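Local coordinates for probable histone-lysine N-methyltransferase, H3 lysine-9 specific SUVH9 (Arabidopsis thaliana, PDB 4NJ5), which plays a role in gene silencing, probably by binding methylated DNA and recruiting RNA polymerase V to chromatin, and apparently lacks methyltransferase activity, at residues His338-Ala343 and Cys350-Thr355; Val469-Val474 and Pro484-Phe489. One frame throughout, in Å; residues are numbered along the deposited sequence.

In the fold
From the N terminus the chain passes through helices and the SRA domain to the short strand 337-338, whose last residue, H338, opens 338-343; after six more residues it returns as 350-355; interaction 1 therefore closes a small loop inside the pre-SET zinc cluster. Much later, in the SET domain, interaction 2 pairs strand 469-475 with strand 485-490 as a beta hairpin. The two contacts follow one another in series, yet their centres lie about 14 Å apart and they touch: T355 OG1 is 3.3 Å from V474 CG1, and T355 CG2 is 3.7 Å from F489 CZ. Strand 337-338 also runs parallel to strand 469-475 at the sheet's edge, so zinc cluster and SET hairpin are joined.

Interaction 1: His338-Ala343 and Cys350-Thr355; sequences HECGSA and CRNRVT. With ZN (zinc ion), chain C; ZN (zinc ion), chain B.
E339 reaches 350-355 through one carboxylate oxygen, OE2, which takes two bonds from T355. The backbone N of T355 approaches OE2 at 2.7 Å on its syn side, whereas T355 OG1 donates from above the carboxylate plane, 2.6 Å from OE2. The E339 chain runs extended beyond CG (chi2 -175°), which carries the carboxylate across to T355.

One residue on, C340 N donates to N352 O (2.9 Å). The N352 amide answers in the reverse direction: its ND2 lies 3.1 Å from H338 O, in the carbonyl plane and on a lone pair, and also makes a weak bond to C340 SG. R353 closes the far end, its NH2 bonding G341 O at 3.0 Å from above that carbonyl's plane, while C340 CB sits over the centre of one guanidinium face.

C340 SG bridges two zinc ions, at 2.4 Å from each, and C350 SG binds one of them. C308 and C346 complete that shared site; C302, C314 and C344 complete the other. Both ions belong to the triangular three-zinc cluster of the pre-SET domain. Within 350-355, N352 N donates to C350 SG. Such N-H donors, with the guanidinium close by, would probably offset part of the negative charge gathered on the thiolates.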
# COMPACT_ATOMS: atom_id res chain seq x y z
N HIS A 338 22.17 5.35 3.99
CA HIS A 338 22.78 6.61 4.38
C HIS A 338 21.98 7.78 3.80
O HIS A 338 22.10 8.10 2.62
CB HIS A 338 24.23 6.70 3.90
CG HIS A 338 25.12 5.63 4.45
ND1 HIS A 338 25.86 5.81 5.60
CD2 HIS A 338 25.41 4.38 4.01
CE1 HIS A 338 26.56 4.71 5.85
NE2 HIS A 338 26.30 3.83 4.90
N GLU A 339 21.16 8.40 4.64
CA GLU A 339 20.43 9.59 4.23
C GLU A 339 21.33 10.81 4.35
O GLU A 339 22.33 10.78 5.07
CB GLU A 339 19.15 9.78 5.06
CG GLU A 339 18.02 8.85 4.66
CD GLU A 339 16.72 9.13 5.40
OE1 GLU A 339 16.63 10.17 6.08
OE2 GLU A 339 15.80 8.29 5.29
N CYS A 340 20.98 11.88 3.65
CA CYS A 340 21.73 13.13 3.78
C CYS A 340 21.51 13.73 5.16
O CYS A 340 20.43 13.60 5.74
CB CYS A 340 21.30 14.12 2.71
SG CYS A 340 21.61 13.53 1.04
N GLY A 341 22.54 14.37 5.69
CA GLY A 341 22.46 15.02 6.99
C GLY A 341 22.85 16.48 6.94
O GLY A 341 22.85 17.10 5.87
N SER A 342 23.19 17.04 8.10
CA SER A 342 23.51 18.46 8.19
C SER A 342 24.77 18.82 7.41
O SER A 342 24.94 19.97 6.99
CB SER A 342 23.66 18.88 9.66
OG SER A 342 24.64 18.12 10.33
N ALA A 343 25.65 17.85 7.20
CA ALA A 343 26.86 18.09 6.42
C ALA A 343 26.55 18.21 4.93
O ALA A 343 27.35 18.75 4.16
CB ALA A 343 27.89 16.99 6.68
N CYS A 350 15.23 17.26 -0.80
CA CYS A 350 16.04 16.21 -1.41
C CYS A 350 15.45 14.81 -1.19
O CYS A 350 14.98 14.49 -0.10
CB CYS A 350 17.47 16.24 -0.86
SG CYS A 350 18.44 14.80 -1.34
N ARG A 351 15.49 13.99 -2.24
CA ARG A 351 14.91 12.65 -2.18
C ARG A 351 15.64 11.72 -1.21
O ARG A 351 15.14 10.64 -0.89
CB ARG A 351 14.88 12.01 -3.57
CG ARG A 351 16.25 11.59 -4.10
CD ARG A 351 16.12 10.88 -5.44
NE ARG A 351 17.41 10.74 -6.11
CZ ARG A 351 17.91 9.58 -6.53
NH1 ARG A 351 17.23 8.45 -6.34
NH2 ARG A 351 19.09 9.54 -7.13
N ASN A 352 16.82 12.12 -0.75
CA ASN A 352 17.58 11.28 0.17
C ASN A 352 17.40 11.72 1.63
O ASN A 352 18.31 11.55 2.45
CB ASN A 352 19.06 11.24 -0.22
CG ASN A 352 19.77 10.02 0.35
OD1 ASN A 352 19.15 8.97 0.55
ND2 ASN A 352 21.06 10.16 0.61
N ARG A 353 16.23 12.27 1.94
CA ARG A 353 15.92 12.70 3.30
C ARG A 353 14.54 12.20 3.73
O ARG A 353 13.76 12.94 4.31
CB ARG A 353 15.97 14.23 3.41
CG ARG A 353 17.36 14.84 3.22
CD ARG A 353 17.32 16.35 3.46
NE ARG A 353 18.61 17.00 3.22
CZ ARG A 353 19.56 17.16 4.14
NH1 ARG A 353 19.37 16.69 5.37
NH2 ARG A 353 20.69 17.77 3.84
N VAL A 354 14.25 10.93 3.47
CA VAL A 354 12.92 10.37 3.72
C VAL A 354 12.60 10.16 5.21
O VAL A 354 11.70 10.79 5.75
CB VAL A 354 12.70 9.07 2.93
CG1 VAL A 354 11.37 8.42 3.31
CG2 VAL A 354 12.74 9.35 1.44
N THR A 355 13.34 9.26 5.86
CA THR A 355 12.98 8.83 7.22
C THR A 355 13.20 9.90 8.30
O THR A 355 12.58 9.84 9.36
CB THR A 355 13.70 7.53 7.62
OG1 THR A 355 15.11 7.77 7.75
CG2 THR A 355 13.46 6.44 6.58
ZN ZN C . 20.69 14.98 -0.64
ZN ZN B . 23.93 14.01 0.88

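Interaction 2: Val469-Val474 and Pro484-Phe489; sequences VIVQFV and PRVMLF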
# COMPACT_ATOMS: atom_id res chain seq x y z
N VAL A 469 5.14 -5.27 6.67
CA VAL A 469 6.06 -4.18 6.96
C VAL A 469 7.50 -4.70 7.05
O VAL A 469 7.78 -5.66 7.76
CB VAL A 469 5.71 -3.48 8.29
CG1 VAL A 469 6.73 -2.40 8.60
CG2 VAL A 469 4.31 -2.90 8.23
N ILE A 470 8.40 -4.06 6.31
CA ILE A 470 9.81 -4.43 6.35
C ILE A 470 10.63 -3.43 7.14
O ILE A 470 10.21 -2.29 7.39
CB ILE A 470 10.43 -4.57 4.95
CG1 ILE A 470 10.43 -3.22 4.24
CG2 ILE A 470 9.70 -5.63 4.14
CD1 ILE A 470 11.27 -3.20 2.98
N VAL A 471 11.83 -3.86 7.52
CA VAL A 471 12.75 -3.06 8.31
C VAL A 471 13.95 -2.64 7.46
O VAL A 471 14.47 -3.43 6.67
CB VAL A 471 13.23 -3.85 9.54
CG1 VAL A 471 14.30 -3.08 10.30
CG2 VAL A 471 12.06 -4.19 10.45
N GLN A 472 14.38 -1.39 7.63
CA GLN A 472 15.63 -0.91 7.05
C GLN A 472 16.44 -0.15 8.10
O GLN A 472 15.88 0.64 8.87
CB GLN A 472 15.36 0.01 5.85
CG GLN A 472 14.73 -0.68 4.65
CD GLN A 472 15.72 -1.53 3.86
OE1 GLN A 472 16.31 -1.07 2.88
NE2 GLN A 472 15.90 -2.78 4.29
N PHE A 473 17.74 -0.38 8.13
CA PHE A 473 18.62 0.37 9.02
C PHE A 473 19.10 1.66 8.35
O PHE A 473 19.69 1.62 7.27
CB PHE A 473 19.80 -0.49 9.49
CG PHE A 473 19.39 -1.66 10.35
CD1 PHE A 473 18.76 -1.46 11.57
CD2 PHE A 473 19.65 -2.96 9.95
CE1 PHE A 473 18.38 -2.53 12.36
CE2 PHE A 473 19.27 -4.04 10.74
CZ PHE A 473 18.64 -3.82 11.95
N VAL A 474 18.83 2.77 9.00
CA VAL A 474 19.09 4.07 8.49
C VAL A 474 19.94 4.98 9.36
O VAL A 474 19.81 5.04 10.53
CB VAL A 474 17.80 4.78 8.12
CG1 VAL A 474 18.05 6.19 7.70
CG2 VAL A 474 17.08 4.03 7.05
N PRO A 484 22.66 2.32 13.87
CA PRO A 484 21.73 2.95 12.93
C PRO A 484 20.32 2.91 13.48
O PRO A 484 20.03 2.13 14.38
CB PRO A 484 21.83 2.05 11.70
CG PRO A 484 22.12 0.71 12.26
CD PRO A 484 23.02 0.95 13.45
N ARG A 485 19.44 3.76 12.96
CA ARG A 485 18.05 3.74 13.38
C ARG A 485 17.28 2.61 12.70
O ARG A 485 17.71 2.08 11.68
CB ARG A 485 17.39 5.09 13.13
CG ARG A 485 18.07 6.22 13.88
CD ARG A 485 17.25 7.49 13.88
NE ARG A 485 17.87 8.50 14.74
CZ ARG A 485 17.56 8.69 16.02
NH1 ARG A 485 18.18 9.63 16.72
NH2 ARG A 485 16.61 7.96 16.59
N VAL A 486 16.15 2.24 13.29
CA VAL A 486 15.30 1.20 12.75
C VAL A 486 14.09 1.86 12.11
O VAL A 486 13.26 2.45 12.80
CB VAL A 486 14.85 0.23 13.86
CG1 VAL A 486 14.11 -0.96 13.27
CG2 VAL A 486 16.04 -0.23 14.69
N MET A 487 14.01 1.80 10.78
CA MET A 487 12.93 2.47 10.06
C MET A 487 12.02 1.46 9.37
O MET A 487 12.49 0.51 8.74
CB MET A 487 13.50 3.45 9.04
CG MET A 487 14.39 4.53 9.65
SD MET A 487 13.48 5.60 10.77
CE MET A 487 14.68 6.90 11.07
N LEU A 488 10.72 1.67 9.48
CA LEU A 488 9.75 0.72 8.95
C LEU A 488 9.13 1.21 7.65
O LEU A 488 8.81 2.38 7.49
CB LEU A 488 8.65 0.45 9.98
CG LEU A 488 9.18 -0.02 11.33
CD1 LEU A 488 8.04 -0.19 12.31
CD2 LEU A 488 9.96 -1.32 11.18
N PHE A 489 8.97 0.28 6.71
CA PHE A 489 8.40 0.61 5.41
C PHE A 489 7.27 -0.35 5.08
O PHE A 489 7.35 -1.54 5.38
CB PHE A 489 9.47 0.52 4.32
CG PHE A 489 10.56 1.54 4.45
CD1 PHE A 489 11.58 1.38 5.38
CD2 PHE A 489 10.59 2.65 3.63
CE1 PHE A 489 12.59 2.31 5.50
CE2 PHE A 489 11.60 3.60 3.74
CZ PHE A 489 12.61 3.42 4.67
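V469-V474 and P484-F489 pair as antiparallel strands, their axes 4.7 Å apart at closest and their directions 147° apart, with I470-F489, Q472-M487 and V474-R485 as hydrogen-bonded pairs. Each of these three pairs is tied by two N-H...O bonds, as between Q472 N and M487 O (2.9 Å). Carbonyls of the hydrogen-bonded pairs also meet CA-H groups of residues next to them in register: F473 CA lies 3.3 Å from R485 O.

On the face bearing V471, F473, V486 and L488, V471 forks between two neighbours: CG1 touches V486 CG1, while CG2 meets L488 CD2 at 3.6 Å. F473 lies alongside V486, whose CG2 comes to the edge of the ring at CE1, and F473 CB packs on P484 CG. The hairpin forms the middle of a four-stranded mixed sheet, in which it lies between strand 386-389 and the pre-SET strand 337-338; L502 packs against V471 and L488.

The other face carries I470, Q472, V474, R485, M487 and F489. V474 CB rests on M487 CG (3.7 Å), the two side chains at about a right angle. Q472 presents CB to F489 CE1 at 3.6 Å and CG to F489 CD1 at 3.8 Å, then bends at chi2 (-76°), which folds its amide back to give NE2 a bond of 2.9 Å to V471 O. OE1 accepts from K334 N. With an alanine here CG and the amide are gone, which would probably leave V471 O and K334 N without these partners and uncover part of the F489 ring. R485 turns its guanidinium to salt bridges with E389 and D477.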